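Xyloglucan-specific endo-beta-1,4-glucanase BoGH5A (Bacteroides ovatus, PDB 3ZMR) hydrolyses internal beta-1,4-glucosidic linkages in the backbone of xyloglucan, with retention of configuration, releasing xyloglucan oligosaccharides. Local coordinates at residues Thr114-Ser119 / Asn386-Val391; Leu304-Tyr309 / Asn329-Glu334. All coordinates share one frame; numbering follows the deposited sequence. Where two conformers were deposited one is given.

Contact 1 (Thr114-Ser119 / Asn386-Val391); sequences TSMQLS and NNNVPV
Ser119 OG, packed 3.7 Å from Pro390 CB, is held by two polar partners: it donates a 2.6 Å bond to Met116 O, one turn earlier in the helix, and weakly accepts from water 3. That water in turn takes the N-H of Val391 (Val391 N to water 3, 2.9 Å). The contact lays the first turn of helix 115-122 against the loop that leads from helix 382-386 into barrel strand 391-396 of the (beta/alpha)8 fold. Each side carries a helix-end motif. Thr114 is the N-cap residue of a capping box with Gln117, whose backbone N donates to Thr114 OG1 at 3.0 Å while its side-chain OE1 accepts from Thr114 N. Asn388, with phi 65°, is the C-prime residue of the Schellman motif that ends helix 382-386.

Pro390 forms the apolar centre. Its CG rests on Ser115 CB at 3.6 Å and its CB lies against Ser119, while Phe332 of strand 331-337 touches all three residues, so the helix lies across the N-terminal end of the barrel. Met116 leaves the helix with CG anti to its backbone N (chi1 -175°), then bends at both following torsions, which brings CE to 3.5 Å from Pro390 N, over the Val389-Pro390 peptide. Ser115 OG is hydrogen-bonded to His303 ND1 and more weakly to Asn329 O. At the margin of the contact, Met116 CB packs 3.4 Å from Asn388 OD1, and this oxygen also accepts from water 1, which bonds to Thr114 OG1. The polar links between the segments are three water bridges. The remaining bridge is made by backbone groups, with water 2 accepting from Met116 N in the opening helical turn and donating to Asn388 O at 2.8 Å.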
loop_
_atom_site.group_PDB
_atom_site.type_symbol
_atom_site.label_atom_id
_atom_site.label_comp_id
_atom_site.label_asym_id
_atom_site.label_seq_id
_atom_site.Cartn_x
_atom_site.Cartn_y
_atom_site.Cartn_z
ATOM N N THR A 114 17.645 -2.585 -4.144
ATOM C CA THR A 114 16.604 -2.574 -3.133
ATOM C C THR A 114 15.467 -1.650 -3.606
ATOM O O THR A 114 15.673 -0.797 -4.463
ATOM C CB THR A 114 17.087 -2.083 -1.778
ATOM O OG1 THR A 114 17.477 -0.722 -1.938
ATOM C CG2 THR A 114 18.247 -2.924 -1.265
ATOM N N SER A 115 14.275 -1.842 -3.049
ATOM C CA SER A 115 13.183 -0.909 -3.325
ATOM C C SER A 115 13.614 0.523 -2.999
ATOM O O SER A 115 13.252 1.467 -3.704
ATOM C CB SER A 115 11.914 -1.317 -2.622
ATOM O OG SER A 115 11.409 -2.499 -3.201
ATOM N N MET A 116 14.363 0.701 -1.907
ATOM C CA MET A 116 14.843 2.048 -1.574
ATOM C C MET A 116 15.675 2.652 -2.727
ATOM O O MET A 116 15.536 3.831 -3.092
ATOM C CB MET A 116 15.622 2.045 -0.249
ATOM C CG MET A 116 16.038 3.438 0.201
ATOM S SD MET A 116 14.657 4.577 0.545
ATOM C CE MET A 116 14.090 3.848 2.032
ATOM N N GLN A 117 16.594 1.858 -3.270
ATOM C CA GLN A 117 17.450 2.317 -4.380
ATOM C C GLN A 117 16.609 2.600 -5.618
ATOM O O GLN A 117 16.814 3.575 -6.317
ATOM C CB GLN A 117 18.514 1.268 -4.699
ATOM C CG GLN A 117 19.624 1.172 -3.659
ATOM C CD GLN A 117 20.595 0.058 -3.963
ATOM O OE1 GLN A 117 20.193 -1.088 -4.045
ATOM N NE2 GLN A 117 21.869 0.401 -4.180
ATOM N N LEU A 118 15.620 1.746 -5.868
ATOM C CA LEU A 118 14.734 1.946 -7.006
ATOM C C LEU A 118 13.979 3.256 -6.821
ATOM O O LEU A 118 13.780 4.001 -7.795
ATOM C CB LEU A 118 13.776 0.771 -7.172
ATOM C CG LEU A 118 13.187 0.656 -8.578
ATOM C CD1 LEU A 118 14.139 -0.032 -9.535
ATOM C CD2 LEU A 118 11.850 -0.084 -8.558
ATOM N N SER A 119 13.559 3.537 -5.587
ATOM C CA SER A 119 12.767 4.748 -5.314
ATOM C C SER A 119 13.541 6.011 -5.697
ATOM O O SER A 119 12.961 6.973 -6.193
ATOM C CB SER A 119 12.268 4.801 -3.863
ATOM O OG SER A 119 13.270 5.188 -2.967
ATOM N N ASN A 386 14.128 5.327 7.339
ATOM C CA ASN A 386 15.287 4.917 8.160
ATOM C C ASN A 386 15.329 3.412 8.440
ATOM O O ASN A 386 16.394 2.859 8.739
ATOM C CB ASN A 386 15.336 5.697 9.459
ATOM C CG ASN A 386 15.744 7.148 9.264
ATOM O OD1 ASN A 386 16.486 7.474 8.332
ATOM N ND2 ASN A 386 15.259 8.025 10.147
ATOM N N ASN A 387 14.187 2.742 8.275
ATOM C CA ASN A 387 14.089 1.291 8.269
ATOM C C ASN A 387 14.269 0.668 6.893
ATOM O O ASN A 387 13.978 -0.528 6.705
ATOM C CB ASN A 387 12.792 0.838 8.946
ATOM C CG ASN A 387 12.903 0.763 10.465
ATOM O OD1 ASN A 387 13.944 0.409 10.998
ATOM N ND2 ASN A 387 11.800 1.013 11.155
ATOM N N ASN A 388 14.761 1.465 5.928
ATOM C CA ASN A 388 15.026 0.983 4.566
ATOM C C ASN A 388 13.753 0.547 3.818
ATOM O O ASN A 388 13.819 -0.277 2.910
ATOM C CB ASN A 388 16.081 -0.150 4.567
ATOM C CG ASN A 388 16.795 -0.320 3.248
ATOM O OD1 ASN A 388 16.997 0.618 2.473
ATOM N ND2 ASN A 388 17.205 -1.561 2.984
ATOM N N VAL A 389 12.633 1.190 4.164
ATOM C CA VAL A 389 11.349 0.954 3.480
ATOM C C VAL A 389 10.965 2.240 2.762
ATOM O O VAL A 389 10.664 3.272 3.421
ATOM C CB VAL A 389 10.247 0.567 4.469
ATOM C CG1 VAL A 389 8.916 0.396 3.739
ATOM C CG2 VAL A 389 10.626 -0.713 5.210
ATOM N N PRO A 390 11.021 2.223 1.410
ATOM C CA PRO A 390 10.650 3.431 0.678
ATOM C C PRO A 390 9.159 3.668 0.715
ATOM O O PRO A 390 8.367 2.747 0.996
ATOM C CB PRO A 390 11.147 3.132 -0.728
ATOM C CG PRO A 390 10.976 1.636 -0.868
ATOM C CD PRO A 390 11.328 1.110 0.506
ATOM N N VAL A 391 8.793 4.916 0.446
ATOM C CA VAL A 391 7.397 5.352 0.534
ATOM C C VAL A 391 7.023 6.105 -0.731
ATOM O O VAL A 391 7.687 7.061 -1.115
ATOM C CB VAL A 391 7.134 6.242 1.769
ATOM C CG1 VAL A 391 5.677 6.648 1.851
ATOM C CG2 VAL A 391 7.569 5.562 3.056
HETATM O O HOH W 1 18.636 0.349 0.354
HETATM O O HOH W 2 14.355 -1.287 0.322
HETATM O O HOH W 3 11.059 6.284 -0.851
#

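Contact 2 (Leu304-Tyr309 / Asn329-Glu334)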
loop_
_atom_site.group_PDB
_atom_site.type_symbol
_atom_site.label_atom_id
_atom_site.label_comp_id
_atom_site.label_asym_id
_atom_site.label_seq_id
_atom_site.Cartn_x
_atom_site.Cartn_y
_atom_site.Cartn_z
ATOM N N LEU A 304 7.025 -4.625 -5.052
ATOM C CA LEU A 304 5.603 -4.602 -4.686
ATOM C C LEU A 304 5.321 -3.439 -3.742
ATOM O O LEU A 304 6.155 -3.067 -2.924
ATOM C CB LEU A 304 5.178 -5.930 -4.054
ATOM C CG LEU A 304 5.473 -7.207 -4.856
ATOM C CD1 LEU A 304 4.955 -8.418 -4.110
ATOM C CD2 LEU A 304 4.916 -7.160 -6.265
ATOM N N ILE A 305 4.090 -2.938 -3.810
ATOM C CA ILE A 305 3.690 -1.759 -3.076
ATOM C C ILE A 305 2.454 -2.114 -2.246
ATOM O O ILE A 305 1.429 -2.553 -2.800
ATOM C CB ILE A 305 3.346 -0.595 -4.005
ATOM C CG1 ILE A 305 4.482 -0.261 -4.949
ATOM C CG2 ILE A 305 2.926 0.628 -3.197
ATOM C CD1 ILE A 305 4.044 0.524 -6.158
ATOM N N VAL A 306 2.557 -1.965 -0.923
ATOM C CA VAL A 306 1.496 -2.268 0.001
ATOM C C VAL A 306 1.052 -0.998 0.712
ATOM O O VAL A 306 1.811 -0.027 0.813
ATOM C CB VAL A 306 1.914 -3.391 0.997
ATOM C CG1 VAL A 306 2.115 -4.708 0.245
ATOM C CG2 VAL A 306 3.123 -2.994 1.841
ATOM N N GLN A 307 -0.213 -0.975 1.158
ATOM C CA GLN A 307 -0.839 0.267 1.581
ATOM C C GLN A 307 -1.068 0.367 3.077
ATOM O O GLN A 307 -1.385 -0.628 3.756
ATOM C CB GLN A 307 -2.200 0.403 0.903
ATOM C CG GLN A 307 -2.138 0.619 -0.600
ATOM C CD GLN A 307 -1.535 -0.552 -1.333
ATOM O OE1 GLN A 307 -1.938 -1.724 -1.143
ATOM N NE2 GLN A 307 -0.573 -0.264 -2.194
ATOM N N ALA A 308 -0.901 1.575 3.587
ATOM C CA ALA A 308 -1.382 1.899 4.934
ATOM C C ALA A 308 -2.913 1.845 4.980
ATOM O O ALA A 308 -3.578 1.920 3.944
ATOM C CB ALA A 308 -0.898 3.266 5.336
ATOM N N TYR A 309 -3.447 1.702 6.185
ATOM C CA TYR A 309 -4.889 1.702 6.396
ATOM C C TYR A 309 -5.421 3.061 5.898
ATOM O O TYR A 309 -4.902 4.097 6.289
ATOM C CB TYR A 309 -5.220 1.475 7.867
ATOM C CG TYR A 309 -6.686 1.156 8.102
ATOM C CD1 TYR A 309 -7.631 2.171 8.206
ATOM C CD2 TYR A 309 -7.131 -0.159 8.200
ATOM C CE1 TYR A 309 -8.974 1.880 8.384
ATOM C CE2 TYR A 309 -8.477 -0.459 8.411
ATOM C CZ TYR A 309 -9.391 0.568 8.489
ATOM O OH TYR A 309 -10.712 0.232 8.692
ATOM N N ASN A 329 13.912 -6.782 0.823
ATOM C CA ASN A 329 13.944 -5.357 0.444
ATOM C C ASN A 329 13.340 -5.113 -0.964
ATOM O O ASN A 329 13.949 -4.403 -1.807
ATOM C CB ASN A 329 15.377 -4.787 0.529
ATOM C CG ASN A 329 15.982 -4.949 1.894
ATOM O OD1 ASN A 329 17.114 -5.424 2.014
ATOM N ND2 ASN A 329 15.265 -4.578 2.909
ATOM N N ARG A 330 12.167 -5.720 -1.208
ATOM C CA ARG A 330 11.453 -5.521 -2.475
ATOM C C ARG A 330 10.005 -5.068 -2.247
ATOM O O ARG A 330 9.116 -5.348 -3.083
ATOM C CB ARG A 330 11.506 -6.766 -3.358
ATOM C CG ARG A 330 12.894 -7.145 -3.875
ATOM C CD ARG A 330 13.522 -6.046 -4.722
ATOM N NE ARG A 330 14.755 -6.466 -5.409
ATOM C CZ ARG A 330 15.957 -6.533 -4.834
ATOM N NH1 ARG A 330 16.121 -6.180 -3.554
ATOM N NH2 ARG A 330 17.005 -6.923 -5.562
ATOM N N ILE A 331 9.785 -4.354 -1.141
ATOM C CA ILE A 331 8.479 -3.792 -0.787
ATOM C C ILE A 331 8.561 -2.289 -0.498
ATOM O O ILE A 331 9.442 -1.787 0.211
ATOM C CB ILE A 331 7.828 -4.520 0.407
ATOM C CG1 ILE A 331 7.510 -5.985 0.007
ATOM C CG2 ILE A 331 6.527 -3.815 0.827
ATOM C CD1 ILE A 331 6.970 -6.884 1.076
ATOM N N PHE A 332 7.612 -1.573 -1.093
ATOM C CA PHE A 332 7.340 -0.156 -0.788
ATOM C C PHE A 332 6.074 -0.040 0.078
ATOM O O PHE A 332 5.138 -0.836 -0.096
ATOM C CB PHE A 332 6.948 0.625 -2.052
ATOM C CG PHE A 332 8.057 0.938 -3.023
ATOM C CD1 PHE A 332 8.614 -0.028 -3.855
ATOM C CD2 PHE A 332 8.451 2.262 -3.201
ATOM C CE1 PHE A 332 9.596 0.314 -4.797
ATOM C CE2 PHE A 332 9.420 2.616 -4.124
ATOM C CZ PHE A 332 10.003 1.650 -4.937
ATOM N N LEU A 333 6.010 1.015 0.887
ATOM C CA LEU A 333 4.763 1.465 1.518
ATOM C C LEU A 333 4.137 2.557 0.651
ATOM O O LEU A 333 4.853 3.399 0.071
ATOM C CB LEU A 333 5.062 2.075 2.897
ATOM C CG LEU A 333 3.907 2.777 3.616
ATOM C CD1 LEU A 333 2.842 1.776 4.017
ATOM C CD2 LEU A 333 4.426 3.446 4.864
ATOM N N GLU A 334 2.796 2.563 0.590
ATOM C CA GLU A 334 2.022 3.626 -0.067
ATOM C C GLU A 334 1.080 4.317 0.923
ATOM O O GLU A 334 0.309 3.667 1.622
ATOM C CB GLU A 334 1.205 3.070 -1.234
ATOM C CG GLU A 334 0.306 4.094 -1.915
ATOM C CD GLU A 334 -0.415 3.575 -3.129
ATOM O OE1 GLU A 334 -0.431 2.321 -3.349
ATOM O OE2 GLU A 334 -0.992 4.431 -3.871
#
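Gln307 NE2 donates to Glu334 OE1 at 2.8 Å, joining the last of four parallel pairs between strands 304-307 and 331-337, neighbours in the beta-alpha-beta unit of the barrel. The two side chains run side by side, but their amide and carboxylate planes stand 80° apart, and NE2 meets OE1 on its anti side, tilted 20° from the carboxylate plane. Gln307 NE2 also makes a weak bond to Ile305 O, and its OE1 bonds to Thr260 OG1, so partners at both ends fix the rotation of the amide.

Packing is close next to this pair. Ile305 CG2 lies 3.6 Å from Glu334 CB, and Ile305 CG1 packs 3.9 Å from Phe332 CB, the two side chains crossing at a slant, all on the face turned to the barrel interior. On the opposite face, toward the surrounding helices, Val306 CG2 meets Ile331 CG2 at 3.6 Å, while Leu333 reaches Ala316 of helix 313-319. The backbone ladder between the faces is regular, as in Val306 N to Phe332 O at 2.9 Å, and it continues past the strand through Ala308 N to Glu334 O at 3.1 Å.

The solvent side lies where the pair begins. The backbone bond Leu304 N to Arg330 O (3.0 Å) is nearly straight there, but the Arg330 side chain is partly exposed, turns away and has two conformers.

With CG anti to the backbone N (chi1 176°) and the chain extended beyond it, Glu334 carries its carboxylate alongside the Gln307 amide; OE2 forms a salt bridge with Arg172 and a hydrogen bond with His336 NE2. His336 lines the glucose pocket, and the Glu334 side chain is about 5 Å from that of Glu395, the probable nucleophile. The chemistry is consistent with a second-shell carboxylate that orders an arginine and a substrate-pocket histidine.

Overall arrangement
The two contacts lie about 10 Å apart, centre to centre, in the catalytic (beta/alpha)8 barrel. Along the chain contact 2 is nested within contact 1: segment 114-119 comes first, then 304-309 and 329-334, then 386-391. Contact 2 pairs two adjacent strands of the barrel wall, whereas contact 1 sets helix 115-122 beside the loop entering the next strand, 391-396. They meet directly through two probable backbone hydrogen bonds, Ser115 N to Asn329 O and Pro390 O to Leu333 N, each 2.9 Å. Contact 1 thus packs at the N-terminal ends of the strands, away from the annotated sites, while contact 2 runs from there toward the substrate pocket.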